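Local coordinates for protein antigen, P35 (Borreliella spielmanii A14S, PDB 6HPN) that is an outer surface protein of the PFam54 family, orthologous to BBA64 of Borrelia burgdorferi and possibly involved in the pathogenesis of Lyme disease, at residues N208-L211 with N212-T216. Sequence-based numbering, arbitrary orientation.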
ATOM      1  N   ASN A 208       0.629 -13.551  -0.600  1.00 17.53           N
ATOM      2  CA  ASN A 208       1.516 -14.585  -1.189  1.00 18.35           C
ATOM      3  C   ASN A 208       2.303 -13.988  -2.347  1.00 18.24           C
ATOM      4  O   ASN A 208       3.463 -14.374  -2.528  1.00 18.09           O
ATOM      5  CB  ASN A 208       0.761 -15.833  -1.660  1.00 19.20           C
ATOM      6  CG  ASN A 208       0.156 -16.605  -0.507  1.00 19.38           C
ATOM      7  OD1 ASN A 208       0.700 -16.610   0.588  1.00 21.94           O
ATOM      8  ND2 ASN A 208      -0.995 -17.204  -0.711  1.00 19.50           N
ATOM      9  N   LEU A 209       1.712 -13.082  -3.115  1.00 18.44           N
ATOM     10  CA  LEU A 209       2.478 -12.448  -4.207  1.00 18.82           C
ATOM     11  C   LEU A 209       3.632 -11.648  -3.601  1.00 18.52           C
ATOM     12  O   LEU A 209       4.766 -11.814  -4.058  1.00 19.90           O
ATOM     13  CB  LEU A 209       1.568 -11.562  -5.054  1.00 19.57           C
ATOM     14  CG  LEU A 209       2.254 -10.926  -6.263  1.00 21.37           C
ATOM     15  CD1 LEU A 209       2.702 -11.968  -7.269  1.00 21.87           C
ATOM     16  CD2 LEU A 209       1.340  -9.932  -6.944  1.00 23.03           C
ATOM     17  N   ILE A 210       3.344 -10.787  -2.632  1.00 18.00           N
ATOM     18  CA  ILE A 210       4.358  -9.890  -2.026  1.00 18.51           C
ATOM     19  C   ILE A 210       5.422 -10.774  -1.375  1.00 19.76           C
ATOM     20  O   ILE A 210       6.608 -10.518  -1.578  1.00 21.53           O
ATOM     21  CB  ILE A 210       3.716  -8.915  -1.022  1.00 17.99           C
ATOM     22  CG1 ILE A 210       2.853  -7.867  -1.719  1.00 17.41           C
ATOM     23  CG2 ILE A 210       4.767  -8.283  -0.115  1.00 16.74           C
ATOM     24  CD1 ILE A 210       1.857  -7.224  -0.779  1.00 18.61           C
ATOM     25  N   LEU A 211       5.019 -11.780  -0.614  1.00 20.82           N
ATOM     26  CA  LEU A 211       5.993 -12.683   0.038  1.00 23.07           C
ATOM     27  C   LEU A 211       6.976 -13.174  -1.039  1.00 23.74           C
ATOM     28  O   LEU A 211       8.192 -13.168  -0.795  1.00 21.72           O
ATOM     29  CB  LEU A 211       5.256 -13.849   0.715  1.00 24.15           C
ATOM     30  CG  LEU A 211       6.137 -14.953   1.325  1.00 24.54           C
ATOM     31  CD1 LEU A 211       6.901 -14.469   2.547  1.00 23.69           C
ATOM     32  CD2 LEU A 211       5.303 -16.165   1.700  1.00 25.35           C
ATOM     33  N   ASN A 212       6.503 -13.627  -2.195  1.00 25.70           N
ATOM     34  CA  ASN A 212       7.461 -14.360  -3.055  1.00 28.76           C
ATOM     35  C   ASN A 212       8.120 -13.360  -4.018  1.00 24.20           C
ATOM     36  O   ASN A 212       9.282 -13.601  -4.406  1.00 21.22           O
ATOM     37  CB  ASN A 212       6.941 -15.758  -3.429  1.00 35.83           C
ATOM     38  CG  ASN A 212       5.703 -15.821  -4.278  1.00 41.10           C
ATOM     39  OD1 ASN A 212       5.713 -15.374  -5.418  1.00 57.98           O
ATOM     40  ND2 ASN A 212       4.678 -16.484  -3.770  1.00 41.50           N
ATOM     41  N   LEU A 213       7.584 -12.149  -4.150  1.00 22.23           N
ATOM     42  CA  LEU A 213       8.371 -11.038  -4.760  1.00 20.94           C
ATOM     43  C   LEU A 213       9.506 -10.585  -3.838  1.00 18.47           C
ATOM     44  O   LEU A 213      10.613 -10.359  -4.360  1.00 16.67           O
ATOM     45  CB  LEU A 213       7.446  -9.867  -5.081  1.00 22.41           C
ATOM     46  CG  LEU A 213       6.476 -10.107  -6.233  1.00 23.09           C
ATOM     47  CD1 LEU A 213       5.974  -8.769  -6.734  1.00 24.17           C
ATOM     48  CD2 LEU A 213       7.104 -10.922  -7.365  1.00 21.88           C
ATOM     49  N   ILE A 214       9.265 -10.479  -2.531  1.00 17.11           N
ATOM     50  CA  ILE A 214      10.307 -10.040  -1.557  1.00 18.79           C
ATOM     51  C   ILE A 214      11.408 -11.115  -1.459  1.00 18.37           C
ATOM     52  O   ILE A 214      12.615 -10.753  -1.437  1.00 19.01           O
ATOM     53  CB  ILE A 214       9.688  -9.704  -0.181  1.00 20.37           C
ATOM     54  CG1 ILE A 214       8.782  -8.466  -0.217  1.00 19.93           C
ATOM     55  CG2 ILE A 214      10.774  -9.558   0.867  1.00 21.09           C
ATOM     56  CD1 ILE A 214       9.471  -7.168   0.110  1.00 20.47           C
ATOM     57  N   ASN A 215      11.024 -12.385  -1.378  1.00 17.26           N
ATOM     58  CA  ASN A 215      11.976 -13.522  -1.310  1.00 17.77           C
ATOM     59  C   ASN A 215      12.794 -13.584  -2.601  1.00 17.73           C
ATOM     60  O   ASN A 215      14.032 -13.759  -2.529  1.00 16.69           O
ATOM     61  CB  ASN A 215      11.263 -14.845  -1.030  1.00 18.16           C
ATOM     62  CG  ASN A 215      10.950 -15.028   0.447  1.00 18.72           C
ATOM     63  OD1 ASN A 215      11.599 -14.420   1.302  1.00 18.35           O
ATOM     64  ND2 ASN A 215       9.982 -15.877   0.762  1.00 16.55           N
ATOM     65  N   THR A 216      12.135 -13.454  -3.744  1.00 17.72           N
ATOM     66  CA  THR A 216      12.808 -13.571  -5.049  1.00 18.10           C
ATOM     67  C   THR A 216      13.819 -12.428  -5.195  1.00 19.39           C
ATOM     68  O   THR A 216      14.981 -12.703  -5.599  1.00 18.93           O
ATOM     69  CB  THR A 216      11.809 -13.591  -6.196  1.00 18.12           C
ATOM     70  OG1 THR A 216      11.135 -14.842  -6.153  1.00 18.05           O
ATOM     71  CG2 THR A 216      12.501 -13.433  -7.529  1.00 19.33           C
TER
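Asn208 O accepts the backbone N of Asn212 at 3.1 Å, the donor tilted 34° from the carbonyl plane. The Asn212 side-chain amide turns back toward the same oxygen: CG lies between its own backbone N and carbonyl carbon (chi1 65°), and ND2 approaches from the face opposite Asn212 N, at an angle too poor for a hydrogen bond. Leu209 O takes the N of Leu213 at 2.8 Å, nearly in line with its C=O, and a weak second bond from Asn212 N. The side chains of Leu209 and Leu213 meet through CG atoms 4.3 Å apart, facing Leu162 and Leu159 of helix 146-179. Apart from the weak i+3 bond, the backbone bonds from Asn208 to Leu211 are the i to i+4 bonds of alpha-helix 200-221, in an all-helical domain of the Bbcrasp-1 family. Ile210 O receives Ile214 N, while the two isoleucines run alongside each other in the same direction, Ile210 CG2 4.0 Å from Ile214 CG1; Ala126 and Ile130 of helix 106-135 cover them. Leu211, on the exposed side, brings CD1 within 3.8 Å of Asn215 ND2, and its O accepts Asn215 N at 3.0 Å. Next, Asn212 O is gripped from opposite faces by Thr216 N and Thr216 OG1, the hydroxyl donating at 2.8 Å.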